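Local coordinates for protein salicylate 5-hydroxylase, large oxygenase component (Ralstonia sp., PDB 7C8Z) that forms the oxygenase component of a multicomponent enzyme system that hydroxylates salicylate at its 5-position to give gentisate, using a [2Fe-2S] cluster and an iron ion, at residues A[63-75]-A[185-199]. Residues are numbered along the deposited sequence; the frame is centred on the assembly and turned at random.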
loop_
_atom_site.group_PDB
_atom_site.type_symbol
_atom_site.label_atom_id
_atom_site.label_comp_id
_atom_site.label_asym_id
_atom_site.label_seq_id
_atom_site.Cartn_x
_atom_site.Cartn_y
_atom_site.Cartn_z
ATOM N N PHE A 63 27.006 9.687 0.371
ATOM C CA PHE A 63 26.074 10.702 0.846
ATOM C C PHE A 63 26.423 11.273 2.209
ATOM O O PHE A 63 26.149 12.449 2.459
ATOM C CB PHE A 63 24.654 10.127 0.910
ATOM C CG PHE A 63 24.041 9.890 -0.433
ATOM C CD1 PHE A 63 24.313 8.730 -1.139
ATOM C CD2 PHE A 63 23.194 10.828 -0.994
ATOM C CE1 PHE A 63 23.750 8.511 -2.382
ATOM C CE2 PHE A 63 22.626 10.614 -2.234
ATOM C CZ PHE A 63 22.905 9.454 -2.930
ATOM N N TYR A 64 27.009 10.475 3.097
ATOM C CA TYR A 64 27.280 10.903 4.460
ATOM C C TYR A 64 28.746 11.221 4.710
ATOM O O TYR A 64 29.105 11.550 5.844
ATOM C CB TYR A 64 26.815 9.829 5.449
ATOM C CG TYR A 64 25.353 9.458 5.326
ATOM C CD1 TYR A 64 24.421 10.365 4.838
ATOM C CD2 TYR A 64 24.904 8.202 5.706
ATOM C CE1 TYR A 64 23.083 10.030 4.727
ATOM C CE2 TYR A 64 23.565 7.857 5.602
ATOM C CZ TYR A 64 22.658 8.774 5.112
ATOM O OH TYR A 64 21.328 8.431 5.005
ATOM N N ALA A 65 29.600 11.140 3.692
ATOM C CA ALA A 65 31.023 11.369 3.893
ATOM C C ALA A 65 31.672 11.768 2.576
ATOM O O ALA A 65 31.318 11.241 1.519
ATOM C CB ALA A 65 31.709 10.124 4.463
ATOM N N ASN A 66 32.612 12.711 2.656
ATOM C CA ASN A 66 33.490 13.092 1.550
ATOM C C ASN A 66 32.733 13.673 0.361
ATOM O O ASN A 66 33.270 13.723 -0.750
ATOM C CB ASN A 66 34.348 11.909 1.085
ATOM C CG ASN A 66 35.354 11.473 2.130
ATOM O OD1 ASN A 66 35.288 10.355 2.641
ATOM N ND2 ASN A 66 36.297 12.357 2.456
ATOM N N HIS A 67 31.499 14.133 0.560
ATOM C CA HIS A 67 30.724 14.651 -0.556
ATOM C C HIS A 67 29.846 15.797 -0.092
ATOM O O HIS A 67 29.292 15.758 1.008
ATOM C CB HIS A 67 29.851 13.562 -1.187
ATOM C CG HIS A 67 30.633 12.504 -1.894
ATOM N ND1 HIS A 67 31.089 11.368 -1.260
ATOM C CD2 HIS A 67 31.054 12.414 -3.177
ATOM C CE1 HIS A 67 31.754 10.623 -2.123
ATOM N NE2 HIS A 67 31.746 11.234 -3.295
ATOM N N TRP A 68 29.721 16.808 -0.946
ATOM C CA TRP A 68 28.717 17.844 -0.775
ATOM C C TRP A 68 27.441 17.369 -1.447
ATOM O O TRP A 68 27.467 16.946 -2.607
ATOM C CB TRP A 68 29.165 19.169 -1.389
ATOM C CG TRP A 68 30.360 19.787 -0.749
ATOM C CD1 TRP A 68 31.645 19.722 -1.192
ATOM C CD2 TRP A 68 30.383 20.592 0.437
ATOM N NE1 TRP A 68 32.471 20.428 -0.351
ATOM C CE2 TRP A 68 31.719 20.972 0.656
ATOM C CE3 TRP A 68 29.402 21.024 1.334
ATOM C CZ2 TRP A 68 32.102 21.764 1.734
ATOM C CZ3 TRP A 68 29.783 21.810 2.404
ATOM C CH2 TRP A 68 31.122 22.172 2.596
ATOM N N CYS A 69 26.332 17.443 -0.728
ATOM C CA CYS A 69 25.045 17.043 -1.266
ATOM C C CYS A 69 24.123 18.251 -1.281
ATOM O O CYS A 69 24.185 19.108 -0.393
ATOM C CB CYS A 69 24.426 15.908 -0.450
ATOM S SG CYS A 69 25.381 14.373 -0.514
ATOM N N TYR A 70 23.291 18.324 -2.311
ATOM C CA TYR A 70 22.441 19.484 -2.534
ATOM C C TYR A 70 21.372 19.580 -1.453
ATOM O O TYR A 70 20.765 18.575 -1.066
ATOM C CB TYR A 70 21.795 19.379 -3.917
ATOM C CG TYR A 70 20.799 20.459 -4.264
ATOM C CD1 TYR A 70 21.218 21.666 -4.804
ATOM C CD2 TYR A 70 19.435 20.260 -4.083
ATOM C CE1 TYR A 70 20.311 22.650 -5.137
ATOM C CE2 TYR A 70 18.521 21.242 -4.409
ATOM C CZ TYR A 70 18.967 22.434 -4.939
ATOM O OH TYR A 70 18.075 23.424 -5.275
ATOM N N VAL A 71 21.166 20.790 -0.936
ATOM C CA VAL A 71 20.082 21.034 0.006
ATOM C C VAL A 71 19.145 22.155 -0.427
ATOM O O VAL A 71 18.030 22.246 0.115
ATOM C CB VAL A 71 20.612 21.307 1.430
ATOM C CG1 VAL A 71 21.382 20.101 1.956
ATOM C CG2 VAL A 71 21.469 22.553 1.462
ATOM N N GLY A 72 19.511 23.013 -1.375
ATOM C CA GLY A 72 18.474 23.880 -1.914
ATOM C C GLY A 72 19.030 25.127 -2.583
ATOM O O GLY A 72 20.165 25.149 -3.044
ATOM N N LEU A 73 18.169 26.139 -2.654
ATOM C CA LEU A 73 18.508 27.441 -3.204
ATOM C C LEU A 73 18.353 28.514 -2.136
ATOM O O LEU A 73 17.470 28.430 -1.274
ATOM C CB LEU A 73 17.617 27.778 -4.400
ATOM C CG LEU A 73 17.703 26.795 -5.566
ATOM C CD1 LEU A 73 16.959 27.340 -6.777
ATOM C CD2 LEU A 73 19.160 26.526 -5.892
ATOM N N GLU A 74 19.200 29.546 -2.217
ATOM C CA GLU A 74 19.112 30.640 -1.255
ATOM C C GLU A 74 17.766 31.349 -1.338
ATOM O O GLU A 74 17.233 31.792 -0.314
ATOM C CB GLU A 74 20.249 31.637 -1.476
ATOM C CG GLU A 74 21.627 31.051 -1.256
ATOM C CD GLU A 74 22.644 32.090 -0.817
ATOM O OE1 GLU A 74 22.271 33.010 -0.057
ATOM O OE2 GLU A 74 23.820 31.983 -1.233
ATOM N N ALA A 75 17.203 31.460 -2.544
ATOM C CA ALA A 75 15.920 32.128 -2.720
ATOM C C ALA A 75 14.787 31.432 -1.978
ATOM O O ALA A 75 13.761 32.065 -1.710
ATOM C CB ALA A 75 15.578 32.229 -4.207
ATOM N N VAL A 185 22.898 25.930 -2.647
ATOM C CA VAL A 185 23.337 25.596 -1.298
ATOM C C VAL A 185 23.503 24.087 -1.214
ATOM O O VAL A 185 22.532 23.339 -1.413
ATOM C CB VAL A 185 22.346 26.089 -0.228
ATOM C CG1 VAL A 185 22.912 25.868 1.159
ATOM C CG2 VAL A 185 22.017 27.560 -0.438
ATOM N N PHE A 186 24.728 23.651 -0.928
ATOM C CA PHE A 186 25.091 22.277 -0.630
ATOM C C PHE A 186 25.478 22.175 0.837
ATOM O O PHE A 186 25.800 23.173 1.488
ATOM C CB PHE A 186 26.270 21.811 -1.501
ATOM C CG PHE A 186 25.923 21.626 -2.948
ATOM C CD1 PHE A 186 25.576 22.709 -3.736
ATOM C CD2 PHE A 186 25.948 20.366 -3.522
ATOM C CE1 PHE A 186 25.252 22.539 -5.061
ATOM C CE2 PHE A 186 25.628 20.192 -4.848
ATOM C CZ PHE A 186 25.278 21.279 -5.618
ATOM N N ALA A 187 25.492 20.949 1.344
ATOM C CA ALA A 187 25.866 20.713 2.729
ATOM C C ALA A 187 26.563 19.366 2.820
ATOM O O ALA A 187 26.564 18.576 1.871
ATOM C CB ALA A 187 24.647 20.770 3.659
ATOM N N SER A 188 27.156 19.109 3.981
ATOM C CA SER A 188 27.869 17.857 4.175
ATOM C C SER A 188 27.958 17.538 5.658
ATOM O O SER A 188 28.255 18.418 6.473
ATOM C CB SER A 188 29.276 17.936 3.566
ATOM O OG SER A 188 30.045 16.788 3.880
ATOM N N PHE A 189 27.701 16.272 5.993
ATOM C CA PHE A 189 27.938 15.816 7.358
ATOM C C PHE A 189 29.427 15.789 7.655
ATOM O O PHE A 189 29.862 16.182 8.745
ATOM C CB PHE A 189 27.336 14.425 7.572
ATOM C CG PHE A 189 25.840 14.414 7.687
ATOM C CD1 PHE A 189 25.223 14.761 8.876
ATOM C CD2 PHE A 189 25.051 14.032 6.613
ATOM C CE1 PHE A 189 23.852 14.740 8.993
ATOM C CE2 PHE A 189 23.675 14.012 6.719
ATOM C CZ PHE A 189 23.074 14.369 7.913
ATOM N N ASP A 190 30.219 15.331 6.692
ATOM C CA ASP A 190 31.666 15.315 6.829
ATOM C C ASP A 190 32.190 16.743 6.868
ATOM O O ASP A 190 32.040 17.494 5.898
ATOM C CB ASP A 190 32.284 14.547 5.663
ATOM C CG ASP A 190 33.741 14.220 5.885
ATOM O OD1 ASP A 190 34.299 14.626 6.926
ATOM O OD2 ASP A 190 34.329 13.559 5.007
ATOM N N HIS A 191 32.800 17.118 7.988
ATOM C CA HIS A 191 33.363 18.452 8.133
ATOM C C HIS A 191 34.796 18.535 7.633
ATOM O O HIS A 191 35.313 19.644 7.463
ATOM C CB HIS A 191 33.272 18.905 9.586
ATOM C CG HIS A 191 31.913 19.399 9.962
ATOM N ND1 HIS A 191 31.531 20.715 9.811
ATOM C CD2 HIS A 191 30.833 18.748 10.455
ATOM C CE1 HIS A 191 30.280 20.856 10.212
ATOM N NE2 HIS A 191 29.833 19.678 10.605
ATOM N N ASP A 192 35.449 17.392 7.412
ATOM C CA ASP A 192 36.755 17.343 6.768
ATOM C C ASP A 192 36.634 17.106 5.269
ATOM O O ASP A 192 37.511 16.480 4.661
ATOM C CB ASP A 192 37.624 16.266 7.417
ATOM C CG ASP A 192 37.637 16.363 8.932
ATOM O OD1 ASP A 192 37.909 17.465 9.457
ATOM O OD2 ASP A 192 37.372 15.339 9.600
ATOM N N VAL A 193 35.558 17.591 4.666
ATOM C CA VAL A 193 35.346 17.464 3.232
ATOM C C VAL A 193 36.127 18.556 2.523
ATOM O O VAL A 193 36.275 19.673 3.037
ATOM C CB VAL A 193 33.842 17.539 2.903
ATOM C CG1 VAL A 193 33.262 18.880 3.336
ATOM C CG2 VAL A 193 33.589 17.295 1.421
ATOM N N GLU A 194 36.658 18.224 1.349
ATOM C CA GLU A 194 37.320 19.173 0.464
ATOM C C GLU A 194 36.402 20.366 0.232
ATOM O O GLU A 194 35.175 20.223 0.311
ATOM C CB GLU A 194 37.672 18.496 -0.860
ATOM C CG GLU A 194 36.504 17.719 -1.453
ATOM C CD GLU A 194 36.936 16.663 -2.450
ATOM O OE1 GLU A 194 37.740 16.986 -3.353
ATOM O OE2 GLU A 194 36.463 15.508 -2.331
ATOM N N PRO A 195 36.944 21.560 -0.005
ATOM C CA PRO A 195 36.084 22.703 -0.332
ATOM C C PRO A 195 35.223 22.425 -1.556
ATOM O O PRO A 195 35.549 21.594 -2.408
ATOM C CB PRO A 195 37.079 23.839 -0.593
ATOM C CG PRO A 195 38.312 23.440 0.140
ATOM C CD PRO A 195 38.359 21.941 0.125
ATOM N N PHE A 196 34.098 23.141 -1.625
ATOM C CA PHE A 196 33.127 22.929 -2.695
ATOM C C PHE A 196 33.762 23.106 -4.070
ATOM O O PHE A 196 33.499 22.319 -4.993
ATOM C CB PHE A 196 31.952 23.890 -2.510
ATOM C CG PHE A 196 30.855 23.710 -3.512
ATOM C CD1 PHE A 196 30.005 22.618 -3.445
ATOM C CD2 PHE A 196 30.662 24.642 -4.520
ATOM C CE1 PHE A 196 28.986 22.456 -4.367
ATOM C CE2 PHE A 196 29.645 24.485 -5.447
ATOM C CZ PHE A 196 28.808 23.391 -5.371
ATOM N N GLU A 197 34.600 24.134 -4.222
ATOM C CA GLU A 197 35.243 24.407 -5.504
ATOM C C GLU A 197 36.160 23.258 -5.915
ATOM O O GLU A 197 36.128 22.803 -7.064
ATOM C CB GLU A 197 36.010 25.727 -5.427
ATOM C CG GLU A 197 35.122 26.944 -5.166
ATOM C CD GLU A 197 34.735 27.098 -3.697
ATOM O OE1 GLU A 197 35.405 26.482 -2.840
ATOM O OE2 GLU A 197 33.753 27.821 -3.404
ATOM N N GLU A 198 36.984 22.772 -4.983
ATOM C CA GLU A 198 37.830 21.621 -5.283
ATOM C C GLU A 198 37.010 20.346 -5.419
ATOM O O GLU A 198 37.427 19.414 -6.116
ATOM C CB GLU A 198 38.894 21.455 -4.199
ATOM C CG GLU A 198 39.942 22.557 -4.189
ATOM C CD GLU A 198 40.844 22.488 -2.976
ATOM O OE1 GLU A 198 41.250 23.557 -2.477
ATOM O OE2 GLU A 198 41.144 21.363 -2.522
ATOM N N PHE A 199 35.850 20.284 -4.762
ATOM C CA PHE A 199 34.960 19.145 -4.946
ATOM C C PHE A 199 34.469 19.074 -6.383
ATOM O O PHE A 199 34.395 17.988 -6.971
ATOM C CB PHE A 199 33.781 19.238 -3.974
ATOM C CG PHE A 199 32.846 18.056 -4.023
ATOM C CD1 PHE A 199 33.259 16.807 -3.585
ATOM C CD2 PHE A 199 31.546 18.200 -4.487
ATOM C CE1 PHE A 199 32.397 15.720 -3.621
ATOM C CE2 PHE A 199 30.680 17.117 -4.523
ATOM C CZ PHE A 199 31.108 15.877 -4.090
HETATM O O HOH W 1 36.756 14.485 0.165
#
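Cys-69 and Ala-187 form a hydrogen-bonded antiparallel pair, each backbone N donating to the other's O at 2.8 Å, and so join strand 69-73, outermost of this chain's Rieske-domain sheet, to strand 184-188. Past the non-hydrogen-bonded pair Tyr-70/Phe-186, a classic beta bulge, with Val-71 and Gly-72 both facing Val-185, lets Val-185 O accept from both Val-71 N, at 2.9 Å, and Gly-72 N, at 3.0 Å. Glycine suits the bulge because a CB at its backbone angles would collide with the preceding carbonyl oxygen.

Beyond the strands, Asn-66 N reaches the anti lone pair of Asp-190 OD2 at 3.0 Å, while Asp-190 OD1 accepts from Asp-192 N in an Asx turn; one carboxylate thus ties the turn to the neighbouring loop. Trp-68 NE1 donates a hydrogen bond to Glu-194 O at 2.8 Å, just before helix 196-211, which pins the indole's rotation.

That indole lies between Val-193 on one face and Phe-196 on the other, Phe-196 coming edge-on with the planes at 79°. Trp-68 in turn directs its own edge at the face of Phe-199, an offset edge-to-face pair that its broad, flat ring can make while still bonding through NE1. His-67 completes the aromatic cluster, its NE2 hydrogen-bonded to Tyr-435 OH.

On the sheet, Val-71 CG1 meets the Ala-187 methyl on the side that packs against strands 82-88 and 103-107, where small, apolar side chains suit the buried setting. Tyr-70, its CG anti to the backbone N (chi1 176°), turns the ring edge to the face of Phe-186, over which Tyr-70 CA also sits, 4.1 Å from the Phe-186 ring centroid.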